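Side-chain contact in probable Thioesterase (Bartonella henselae, PDB 3HM0), which probably hydrolyses the thioester bond of acyl-thioester substrates: residues Arg65-Phe70 against Phe92-Met97. Numbering follows the deposited sequence.
Sequences RGRSEF and FVVRHM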
ATOM      1  N   ARG A  65      -3.717   5.457 -11.678  1.00 29.42           N
ATOM      2  CA  ARG A  65      -5.125   5.391 -12.115  1.00 29.60           C
ATOM      3  C   ARG A  65      -5.382   6.254 -13.347  1.00 29.63           C
ATOM      4  O   ARG A  65      -6.075   5.833 -14.277  1.00 29.35           O
ATOM      5  CB  ARG A  65      -6.098   5.796 -10.983  1.00 29.43           C
ATOM      6  CG  ARG A  65      -6.063   4.848  -9.791  1.00 28.60           C
ATOM      7  CD  ARG A  65      -7.232   5.057  -8.843  1.00 28.57           C
ATOM      8  NE  ARG A  65      -6.824   4.666  -7.490  1.00 30.23           N
ATOM      9  CZ  ARG A  65      -7.537   4.849  -6.385  1.00 28.09           C
ATOM     10  NH1 ARG A  65      -7.046   4.473  -5.215  1.00 25.53           N
ATOM     11  NH2 ARG A  65      -8.724   5.421  -6.446  1.00 28.51           N
ATOM     12  N   GLY A  66      -4.818   7.458 -13.346  1.00 29.77           N
ATOM     13  CA  GLY A  66      -4.961   8.383 -14.470  1.00 29.76           C
ATOM     14  C   GLY A  66      -4.403   7.780 -15.742  1.00 29.74           C
ATOM     15  O   GLY A  66      -5.069   7.776 -16.764  1.00 29.65           O
ATOM     16  N   ARG A  67      -3.180   7.256 -15.656  1.00 29.80           N
ATOM     17  CA  ARG A  67      -2.490   6.654 -16.784  1.00 29.95           C
ATOM     18  C   ARG A  67      -3.215   5.417 -17.271  1.00 30.63           C
ATOM     19  O   ARG A  67      -3.447   5.292 -18.454  1.00 32.09           O
ATOM     20  CB  ARG A  67      -1.036   6.298 -16.440  1.00 29.26           C
ATOM     21  CG  ARG A  67      -0.236   7.485 -15.916  1.00 29.47           C
ATOM     22  CD  ARG A  67       1.260   7.281 -15.994  1.00 28.54           C
ATOM     23  NE  ARG A  67       1.700   6.171 -15.161  1.00 27.55           N
ATOM     24  CZ  ARG A  67       1.990   6.282 -13.872  1.00 28.55           C
ATOM     25  NH1 ARG A  67       1.902   7.455 -13.268  1.00 26.65           N
ATOM     26  NH2 ARG A  67       2.372   5.209 -13.176  1.00 31.81           N
ATOM     27  N   SER A  68      -3.568   4.500 -16.374  1.00 30.92           N
ATOM     28  CA  SER A  68      -4.305   3.291 -16.752  1.00 31.37           C
ATOM     29  C   SER A  68      -5.634   3.593 -17.448  1.00 32.13           C
ATOM     30  O   SER A  68      -6.042   2.855 -18.340  1.00 32.58           O
ATOM     31  CB  SER A  68      -4.590   2.417 -15.532  1.00 30.92           C
ATOM     32  OG  SER A  68      -3.434   1.787 -15.051  1.00 29.66           O
ATOM     33  N   GLU A  69      -6.305   4.657 -17.018  1.00 33.07           N
ATOM     34  CA  GLU A  69      -7.604   5.007 -17.558  1.00 34.90           C
ATOM     35  C   GLU A  69      -7.444   5.659 -18.921  1.00 36.58           C
ATOM     36  O   GLU A  69      -8.341   5.575 -19.771  1.00 36.98           O
ATOM     37  CB  GLU A  69      -8.399   5.928 -16.617  1.00 34.48           C
ATOM     38  CG  GLU A  69      -8.857   5.290 -15.295  1.00 33.59           C
ATOM     39  CD  GLU A  69      -9.834   4.128 -15.457  1.00 32.83           C
ATOM     40  OE1 GLU A  69     -10.354   3.925 -16.565  1.00 33.42           O
ATOM     41  OE2 GLU A  69     -10.085   3.403 -14.469  1.00 31.84           O
ATOM     42  N   PHE A  70      -6.302   6.315 -19.114  1.00 38.02           N
ATOM     43  CA  PHE A  70      -5.912   6.853 -20.407  1.00 39.32           C
ATOM     44  C   PHE A  70      -5.737   5.668 -21.353  1.00 40.48           C
ATOM     45  O   PHE A  70      -6.355   5.623 -22.416  1.00 40.47           O
ATOM     46  CB  PHE A  70      -4.603   7.631 -20.254  1.00 39.36           C
ATOM     47  CG  PHE A  70      -4.171   8.368 -21.483  1.00 39.33           C
ATOM     48  CD1 PHE A  70      -4.431   9.731 -21.614  1.00 40.09           C
ATOM     49  CD2 PHE A  70      -3.469   7.721 -22.491  1.00 39.74           C
ATOM     50  CE1 PHE A  70      -4.016  10.441 -22.745  1.00 39.29           C
ATOM     51  CE2 PHE A  70      -3.057   8.415 -23.627  1.00 40.31           C
ATOM     52  CZ  PHE A  70      -3.335   9.785 -23.752  1.00 39.81           C
ATOM     53  N   PHE A  92       4.272  -1.882 -18.937  1.00 36.65           N
ATOM     54  CA  PHE A  92       4.758  -0.530 -18.761  1.00 36.53           C
ATOM     55  C   PHE A  92       5.666  -0.436 -17.534  1.00 36.72           C
ATOM     56  O   PHE A  92       5.558  -1.244 -16.594  1.00 37.02           O
ATOM     57  CB  PHE A  92       3.601   0.434 -18.651  1.00 36.00           C
ATOM     58  CG  PHE A  92       2.941   0.710 -19.952  1.00 37.11           C
ATOM     59  CD1 PHE A  92       3.685   1.138 -21.049  1.00 37.42           C
ATOM     60  CD2 PHE A  92       1.573   0.554 -20.097  1.00 37.45           C
ATOM     61  CE1 PHE A  92       3.071   1.409 -22.261  1.00 37.62           C
ATOM     62  CE2 PHE A  92       0.950   0.837 -21.311  1.00 37.03           C
ATOM     63  CZ  PHE A  92       1.690   1.261 -22.387  1.00 37.48           C
ATOM     64  N   VAL A  93       6.601   0.511 -17.576  1.00 36.31           N
ATOM     65  CA  VAL A  93       7.502   0.750 -16.457  1.00 35.93           C
ATOM     66  C   VAL A  93       7.763   2.236 -16.386  1.00 35.52           C
ATOM     67  O   VAL A  93       8.033   2.888 -17.407  1.00 35.41           O
ATOM     68  CB  VAL A  93       8.851   0.017 -16.613  1.00 36.22           C
ATOM     69  CG1 VAL A  93       9.761   0.280 -15.403  1.00 35.00           C
ATOM     70  CG2 VAL A  93       8.629  -1.475 -16.753  1.00 38.02           C
ATOM     71  N   VAL A  94       7.650   2.767 -15.176  1.00 34.89           N
ATOM     72  CA  VAL A  94       8.080   4.117 -14.896  1.00 34.41           C
ATOM     73  C   VAL A  94       9.603   4.136 -14.886  1.00 34.13           C
ATOM     74  O   VAL A  94      10.258   3.381 -14.155  1.00 33.54           O
ATOM     75  CB  VAL A  94       7.508   4.656 -13.580  1.00 34.29           C
ATOM     76  CG1 VAL A  94       7.815   6.133 -13.457  1.00 33.87           C
ATOM     77  CG2 VAL A  94       5.992   4.435 -13.534  1.00 34.51           C
ATOM     78  N   ARG A  95      10.153   4.998 -15.731  1.00 34.02           N
ATOM     79  CA  ARG A  95      11.586   5.165 -15.820  1.00 34.32           C
ATOM     80  C   ARG A  95      12.070   6.353 -14.998  1.00 34.20           C
ATOM     81  O   ARG A  95      13.065   6.269 -14.272  1.00 34.81           O
ATOM     82  CB  ARG A  95      11.968   5.327 -17.278  1.00 34.82           C
ATOM     83  CG  ARG A  95      12.119   4.021 -17.989  1.00 34.95           C
ATOM     84  CD  ARG A  95      13.393   3.355 -17.572  1.00 37.15           C
ATOM     85  NE  ARG A  95      13.371   1.978 -18.029  1.00 41.26           N
ATOM     86  CZ  ARG A  95      13.201   0.932 -17.234  1.00 41.11           C
ATOM     87  NH1 ARG A  95      13.065   1.097 -15.919  1.00 41.68           N
ATOM     88  NH2 ARG A  95      13.191  -0.280 -17.763  1.00 41.34           N
ATOM     89  N   HIS A  96      11.361   7.459 -15.114  1.00 33.55           N
ATOM     90  CA  HIS A  96      11.688   8.641 -14.366  1.00 33.71           C
ATOM     91  C   HIS A  96      10.387   9.336 -14.007  1.00 33.07           C
ATOM     92  O   HIS A  96       9.410   9.281 -14.747  1.00 32.53           O
ATOM     93  CB  HIS A  96      12.627   9.557 -15.172  1.00 34.12           C
ATOM     94  CG  HIS A  96      12.572  11.003 -14.765  1.00 36.28           C
ATOM     95  ND1 HIS A  96      13.515  11.582 -13.942  1.00 36.73           N
ATOM     96  CD2 HIS A  96      11.686  11.987 -15.071  1.00 39.04           C
ATOM     97  CE1 HIS A  96      13.211  12.857 -13.758  1.00 39.37           C
ATOM     98  NE2 HIS A  96      12.107  13.129 -14.433  1.00 39.62           N
ATOM     99  N   MET A  97      10.382   9.973 -12.848  1.00 32.91           N
ATOM    100  CA  MET A  97       9.219  10.705 -12.398  1.00 32.91           C
ATOM    101  C   MET A  97       9.665  11.959 -11.611  1.00 32.89           C
ATOM    102  O   MET A  97      10.603  11.893 -10.824  1.00 32.91           O
ATOM    103  CB  MET A  97       8.373   9.772 -11.549  1.00 32.34           C
ATOM    104  CG  MET A  97       7.003  10.280 -11.258  1.00 34.18           C
ATOM    105  SD  MET A  97       5.927   9.017 -10.510  1.00 34.91           S
ATOM    106  CE  MET A  97       4.351   9.855 -10.772  1.00 31.02           C
TER
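In the hot-dog fold a long helix is wrapped by a curved antiparallel sheet, and here Arg67 of that helix reaches across to Val94 and Met97 on strand 90-101. The contact is small and buried, carried by one arginine end and two aliphatic groups. NH2 of Arg67 lies 3.7 Å from CG2 of Val94, while NH1 of Arg67 stands a looser 4.2 Å from CE of Met97, at the end of an extended side chain. Both methyls approach the guanidinium obliquely, and the two side chains of Arg67 and Val94 cross at about a right angle. The arginine leaves the helix almost straight, and the bend at chi3 (-63°) then swings the guanidinium off the line of the chain. On the strand, Val94 has CG1 anti to its backbone N (chi1 -171°), and the other branch, CG2, does the touching. The methyls offer no acceptor; NH1 of Arg67 finds one in OE1 of Gln129 on strand 124-133. Between Val94 and Met97 the strand carries a classic beta bulge, where the backbones of Arg95 and His96 both hydrogen-bond to Glu144 of strand 136-149. His96 and Met97 also pair antiparallel with a strand of the second subunit, continuing the sheet across the interface, and His56 of that subunit packs on Arg67. Within the chain, Met97 also rests on Leu60 and Phe63 of helix 58-72, while Arg67 lies against Ile145 of strand 136-149 and Met127 of strand 124-133.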